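Local coordinates for protein glycoside Hydrolase (Bacteroides uniformis, PDB 5T99) that probably hydrolyses galactosides during the breakdown of agarose-derived sugars, as a family 2 glycoside hydrolase, and binds galacto-isofagomine, at residues M625-Y630 with V681-G686; S731-R736 with L790-D795. All blocks are in the same frame, centred on the assembly; numbering follows the deposited sequence.

Interaction 1 of 2, residues M625-Y630 with V681-G686; sequences MNIPVY and VPFEPG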
loop_
_atom_site.group_PDB
_atom_site.type_symbol
_atom_site.label_atom_id
_atom_site.label_comp_id
_atom_site.label_asym_id
_atom_site.label_seq_id
_atom_site.Cartn_x
_atom_site.Cartn_y
_atom_site.Cartn_z
ATOM N N MET A 625 4.256 -35.154 24.259
ATOM C CA MET A 625 4.882 -34.409 23.149
ATOM C C MET A 625 5.998 -33.516 23.670
ATOM O O MET A 625 5.903 -32.956 24.760
ATOM C CB MET A 625 3.858 -33.539 22.399
ATOM C CG MET A 625 2.781 -34.311 21.656
ATOM S SD MET A 625 1.434 -33.258 21.077
ATOM C CE MET A 625 2.176 -32.552 19.604
ATOM N N ASN A 626 7.061 -33.408 22.881
ATOM C CA ASN A 626 8.131 -32.449 23.126
ATOM C C ASN A 626 7.825 -31.240 22.238
ATOM O O ASN A 626 7.745 -31.376 21.028
ATOM C CB ASN A 626 9.497 -33.065 22.791
ATOM C CG ASN A 626 10.650 -32.323 23.445
ATOM O OD1 ASN A 626 11.170 -31.338 22.901
ATOM N ND2 ASN A 626 11.059 -32.793 24.623
ATOM N N ILE A 627 7.614 -30.080 22.853
ATOM C CA ILE A 627 7.237 -28.863 22.144
ATOM C C ILE A 627 8.485 -27.996 21.964
ATOM O O ILE A 627 9.101 -27.592 22.963
ATOM C CB ILE A 627 6.166 -28.070 22.925
ATOM C CG1 ILE A 627 4.989 -28.980 23.345
ATOM C CG2 ILE A 627 5.670 -26.875 22.112
ATOM C CD1 ILE A 627 4.283 -29.693 22.211
ATOM N N PRO A 628 8.895 -27.737 20.699
ATOM C CA PRO A 628 9.951 -26.738 20.504
ATOM C C PRO A 628 9.369 -25.357 20.786
ATOM O O PRO A 628 8.345 -24.999 20.200
ATOM C CB PRO A 628 10.342 -26.892 19.022
ATOM C CG PRO A 628 9.624 -28.095 18.520
ATOM C CD PRO A 628 8.452 -28.320 19.417
ATOM N N VAL A 629 9.979 -24.619 21.707
ATOM C CA VAL A 629 9.462 -23.308 22.099
ATOM C C VAL A 629 10.475 -22.263 21.675
ATOM O O VAL A 629 11.636 -22.319 22.072
ATOM C CB VAL A 629 9.158 -23.224 23.618
ATOM C CG1 VAL A 629 8.920 -21.785 24.072
ATOM C CG2 VAL A 629 7.939 -24.074 23.945
ATOM N N TYR A 630 10.011 -21.322 20.856
ATOM C CA TYR A 630 10.825 -20.249 20.299
ATOM C C TYR A 630 10.420 -18.929 20.953
ATOM O O TYR A 630 9.233 -18.689 21.220
ATOM C CB TYR A 630 10.623 -20.192 18.785
ATOM C CG TYR A 630 11.327 -21.278 17.965
ATOM C CD1 TYR A 630 11.220 -21.283 16.573
ATOM C CD2 TYR A 630 12.121 -22.275 18.558
ATOM C CE1 TYR A 630 11.852 -22.253 15.799
ATOM C CE2 TYR A 630 12.768 -23.230 17.790
ATOM C CZ TYR A 630 12.626 -23.218 16.412
ATOM O OH TYR A 630 13.253 -24.173 15.656
ATOM N N VAL A 681 10.688 -28.367 25.411
ATOM C CA VAL A 681 9.885 -28.457 26.624
ATOM C C VAL A 681 8.958 -29.663 26.533
ATOM O O VAL A 681 8.162 -29.745 25.601
ATOM C CB VAL A 681 9.035 -27.180 26.814
ATOM C CG1 VAL A 681 8.317 -27.202 28.161
ATOM C CG2 VAL A 681 9.911 -25.939 26.683
ATOM N N PRO A 682 9.066 -30.616 27.486
ATOM C CA PRO A 682 8.020 -31.642 27.591
ATOM C C PRO A 682 6.717 -31.024 28.094
ATOM O O PRO A 682 6.717 -30.298 29.097
ATOM C CB PRO A 682 8.601 -32.639 28.601
ATOM C CG PRO A 682 10.079 -32.444 28.513
ATOM C CD PRO A 682 10.242 -30.965 28.306
ATOM N N PHE A 683 5.627 -31.288 27.382
ATOM C CA PHE A 683 4.363 -30.622 27.661
ATOM C C PHE A 683 3.682 -31.116 28.940
ATOM O O PHE A 683 3.110 -32.211 28.966
ATOM C CB PHE A 683 3.396 -30.763 26.484
ATOM C CG PHE A 683 2.081 -30.089 26.723
ATOM C CD1 PHE A 683 1.982 -28.708 26.656
ATOM C CD2 PHE A 683 0.948 -30.824 27.054
ATOM C CE1 PHE A 683 0.769 -28.070 26.889
ATOM C CE2 PHE A 683 -0.263 -30.197 27.295
ATOM C CZ PHE A 683 -0.355 -28.817 27.217
ATOM N N GLU A 684 3.768 -30.308 29.997
ATOM C CA GLU A 684 2.830 -30.370 31.119
ATOM C C GLU A 684 1.898 -29.167 30.905
ATOM O O GLU A 684 2.380 -28.078 30.603
ATOM C CB GLU A 684 3.576 -30.283 32.458
ATOM N N PRO A 685 0.566 -29.355 31.020
ATOM C CA PRO A 685 -0.341 -28.217 30.808
ATOM C C PRO A 685 -0.293 -27.187 31.929
ATOM O O PRO A 685 0.325 -27.427 32.962
ATOM C CB PRO A 685 -1.727 -28.871 30.725
ATOM C CG PRO A 685 -1.598 -30.137 31.483
ATOM C CD PRO A 685 -0.178 -30.599 31.291
ATOM N N GLY A 686 -0.937 -26.042 31.695
ATOM C CA GLY A 686 -0.957 -24.909 32.635
ATOM C C GLY A 686 -0.462 -23.633 31.973
ATOM O O GLY A 686 -0.974 -23.250 30.913
#
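Ile627 and Val681 form an antiparallel hydrogen-bonded pair in the three-stranded sheet of the DUF4982 domain, joining strand 626-633, its middle member, to the outer strand 677-682. Ile627 N reaches Val681 O at 2.8 Å, and Val681 N returns the bond to Ile627 O at 3.0 Å, both nearly straight at hydrogen. Beyond the end of the outer strand a third bond, Phe683 N to Met625 O at 3.1 Å, continues the pairing. The side chain of Val681 starts with CB beside Ile627 O (3.9 Å). With CG1 anti to the backbone N (chi1 -173°), CG2 is set beside that N and touches Val629 CG2 at 3.9 Å. Leu640 and Leu642 of strand 637-642, in the facing four-stranded sheet, pack on Val681, and Leu640 also meets Val629, so this side is the interior of a beta-sandwich. On the same side Ile627 CB stands 3.7 Å from Val681 O, and the next atom out, Ile627 CG1, lies 3.9 Å from Phe683 CB, the two side chains running alongside. On the other side Asn626 lies beside the Pro682 ring in a non-hydrogen-bonded pair. The ring of Phe683 leads away to meet Trp619 edge-to-face, while Pro685 N sits over one of its faces, toward the rim.

Interaction 2 of 2, residues S731-R736 with L790-D795; sequences SYITVR and LIVQSD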
loop_
_atom_site.group_PDB
_atom_site.type_symbol
_atom_site.label_atom_id
_atom_site.label_comp_id
_atom_site.label_asym_id
_atom_site.label_seq_id
_atom_site.Cartn_x
_atom_site.Cartn_y
_atom_site.Cartn_z
ATOM N N SER A 731 -14.313 0.740 11.546
ATOM C CA SER A 731 -13.748 0.150 12.757
ATOM C C SER A 731 -13.436 -1.303 12.453
ATOM O O SER A 731 -14.261 -2.008 11.890
ATOM C CB SER A 731 -14.694 0.256 13.955
ATOM O OG SER A 731 -13.999 -0.048 15.170
ATOM N N TYR A 732 -12.223 -1.723 12.793
ATOM C CA TYR A 732 -11.783 -3.116 12.680
ATOM C C TYR A 732 -11.900 -3.782 14.056
ATOM O O TYR A 732 -11.079 -3.532 14.953
ATOM C CB TYR A 732 -10.332 -3.194 12.184
ATOM C CG TYR A 732 -10.172 -2.998 10.693
ATOM C CD1 TYR A 732 -9.965 -4.087 9.835
ATOM C CD2 TYR A 732 -10.217 -1.723 10.131
ATOM C CE1 TYR A 732 -9.808 -3.906 8.468
ATOM C CE2 TYR A 732 -10.061 -1.537 8.763
ATOM C CZ TYR A 732 -9.854 -2.624 7.936
ATOM O OH TYR A 732 -9.700 -2.407 6.585
ATOM N N ILE A 733 -12.907 -4.639 14.206
ATOM C CA ILE A 733 -13.204 -5.283 15.486
ATOM C C ILE A 733 -12.665 -6.710 15.495
ATOM O O ILE A 733 -13.207 -7.588 14.832
ATOM C CB ILE A 733 -14.725 -5.240 15.784
ATOM C CG1 ILE A 733 -15.209 -3.785 15.844
ATOM C CG2 ILE A 733 -15.040 -5.956 17.094
ATOM C CD1 ILE A 733 -16.705 -3.606 15.651
ATOM N N THR A 734 -11.574 -6.920 16.229
ATOM C CA THR A 734 -11.027 -8.254 16.437
ATOM C C THR A 734 -12.044 -9.107 17.188
ATOM O O THR A 734 -12.673 -8.632 18.138
ATOM C CB THR A 734 -9.714 -8.225 17.254
ATOM O OG1 THR A 734 -8.737 -7.426 16.574
ATOM C CG2 THR A 734 -9.157 -9.644 17.457
ATOM N N VAL A 735 -12.188 -10.360 16.761
ATOM C CA VAL A 735 -13.147 -11.291 17.336
ATOM C C VAL A 735 -12.372 -12.474 17.880
ATOM O O VAL A 735 -11.750 -13.197 17.119
ATOM C CB VAL A 735 -14.167 -11.783 16.287
ATOM C CG1 VAL A 735 -15.199 -12.711 16.941
ATOM C CG2 VAL A 735 -14.845 -10.601 15.588
ATOM N N ARG A 736 -12.421 -12.657 19.199
ATOM C CA ARG A 736 -11.688 -13.714 19.897
ATOM C C ARG A 736 -12.647 -14.802 20.372
ATOM O O ARG A 736 -13.753 -14.496 20.822
ATOM C CB ARG A 736 -10.950 -13.130 21.104
ATOM C CG ARG A 736 -9.738 -12.290 20.739
ATOM C CD ARG A 736 -9.276 -11.468 21.926
ATOM N NE ARG A 736 -8.944 -12.278 23.100
ATOM C CZ ARG A 736 -7.794 -12.932 23.292
ATOM N NH1 ARG A 736 -6.828 -12.917 22.372
ATOM N NH2 ARG A 736 -7.606 -13.620 24.423
ATOM N N LEU A 790 -14.224 -8.495 12.231
ATOM C CA LEU A 790 -15.428 -7.848 11.741
ATOM C C LEU A 790 -15.070 -6.424 11.346
ATOM O O LEU A 790 -14.363 -5.739 12.078
ATOM C CB LEU A 790 -16.499 -7.824 12.847
ATOM C CG LEU A 790 -17.772 -7.031 12.530
ATOM C CD1 LEU A 790 -18.535 -7.700 11.404
ATOM C CD2 LEU A 790 -18.654 -6.882 13.757
ATOM N N ILE A 791 -15.592 -5.967 10.210
ATOM C CA ILE A 791 -15.341 -4.604 9.751
ATOM C C ILE A 791 -16.670 -3.874 9.617
ATOM O O ILE A 791 -17.525 -4.281 8.850
ATOM C CB ILE A 791 -14.548 -4.579 8.414
ATOM C CG1 ILE A 791 -13.248 -5.389 8.549
ATOM C CG2 ILE A 791 -14.208 -3.144 8.022
ATOM C CD1 ILE A 791 -12.538 -5.674 7.240
ATOM N N VAL A 792 -16.841 -2.793 10.366
ATOM C CA VAL A 792 -18.033 -1.956 10.218
ATOM C C VAL A 792 -17.651 -0.599 9.642
ATOM O O VAL A 792 -16.489 -0.238 9.642
ATOM C CB VAL A 792 -18.853 -1.825 11.530
ATOM C CG1 VAL A 792 -19.284 -3.204 12.011
ATOM C CG2 VAL A 792 -18.099 -1.068 12.626
ATOM N N GLN A 793 -18.652 0.116 9.134
ATOM C CA GLN A 793 -18.475 1.370 8.420
ATOM C C GLN A 793 -19.571 2.354 8.788
ATOM O O GLN A 793 -20.723 1.969 8.921
ATOM C CB GLN A 793 -18.529 1.114 6.922
ATOM C CG GLN A 793 -18.151 2.316 6.067
ATOM C CD GLN A 793 -17.905 1.936 4.622
ATOM O OE1 GLN A 793 -16.795 2.084 4.103
ATOM N NE2 GLN A 793 -18.938 1.449 3.963
ATOM N N SER A 794 -19.218 3.630 8.920
ATOM C CA SER A 794 -20.216 4.667 9.180
ATOM C C SER A 794 -21.165 4.855 7.985
ATOM O O SER A 794 -20.879 4.412 6.871
ATOM C CB SER A 794 -19.538 6.002 9.532
ATOM O OG SER A 794 -18.725 6.462 8.464
ATOM N N ASP A 795 -22.314 5.473 8.252
ATOM C CA ASP A 795 -23.198 5.996 7.209
ATOM C C ASP A 795 -22.946 7.494 7.108
ATOM O O ASP A 795 -22.758 8.171 8.129
ATOM C CB ASP A 795 -24.678 5.759 7.543
ATOM C CG ASP A 795 -25.107 4.316 7.369
ATOM O OD1 ASP A 795 -26.102 3.929 8.024
ATOM O OD2 ASP A 795 -24.482 3.580 6.579
#
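Between Ser731-Ile733 and Leu790-Val792, four backbone hydrogen bonds join two strands of an antiparallel sheet in the C-terminal domain. The Ser731-Val792 pair has both bonds at 3.1 Å, Ser731 N to Val792 O and Val792 N to Ser731 O; the first comes from above the carbonyl plane, the second lies in it. Ile733 N meets Leu790 O at 2.8 Å, and Leu790 N returns the bond to Ile733 O. Ser731 O, already holding Val792 N, also takes a CA-H...O contact from Ile791 CA (3.5 Å). Ser731 OG is hydrogen-bonded to Arg720 O. Apolar contact on one face is between Tyr732 and Ile791, side by side. Ile791 CG1 leaves beside the backbone N (chi1 -55°) and the chain runs on extended (chi2 168°), laying CD1 3.5 Å from Tyr732 CE1, while CG2 stands over one ring face. An alanine at Tyr732 would probably open a gap beside Ile791 CD1 and leave Arg332 without its cation-pi partner. On the opposite face the Ile733 and Val792 side chains cross at an angle, Ile733 CD1 lying 4.2 Å from Val792 CG2. Strand 800-807 of the second sheet covers Ile733, Leu790 and Val792; Met321, in a loop, packs on Tyr732 and Ile791, and Arg332 belongs to helix 327-339.

Overall arrangement
Interaction 1 is complete before the chain enters interaction 2. Each pairs strands some fifty residues apart, with strand and loop but no helix between them. They lie in separate beta-sheets, one in the DUF4982 region and the other in the C-terminal region. The centres of interaction 1 and interaction 2 are about 35 Å apart, and the nearest atoms of interaction 1 and interaction 2 about 13 Å apart, so they do not touch. The centre of interaction 1 lies far out, 39 Å from the centre of the chain, and is partly buried; that of interaction 2 is buried, 20 Å from the centre of the chain, against residues of the barrel region. Both belong to beta domains outside the barrel, and neither supplies a residue to the galacto-isofagomine pocket.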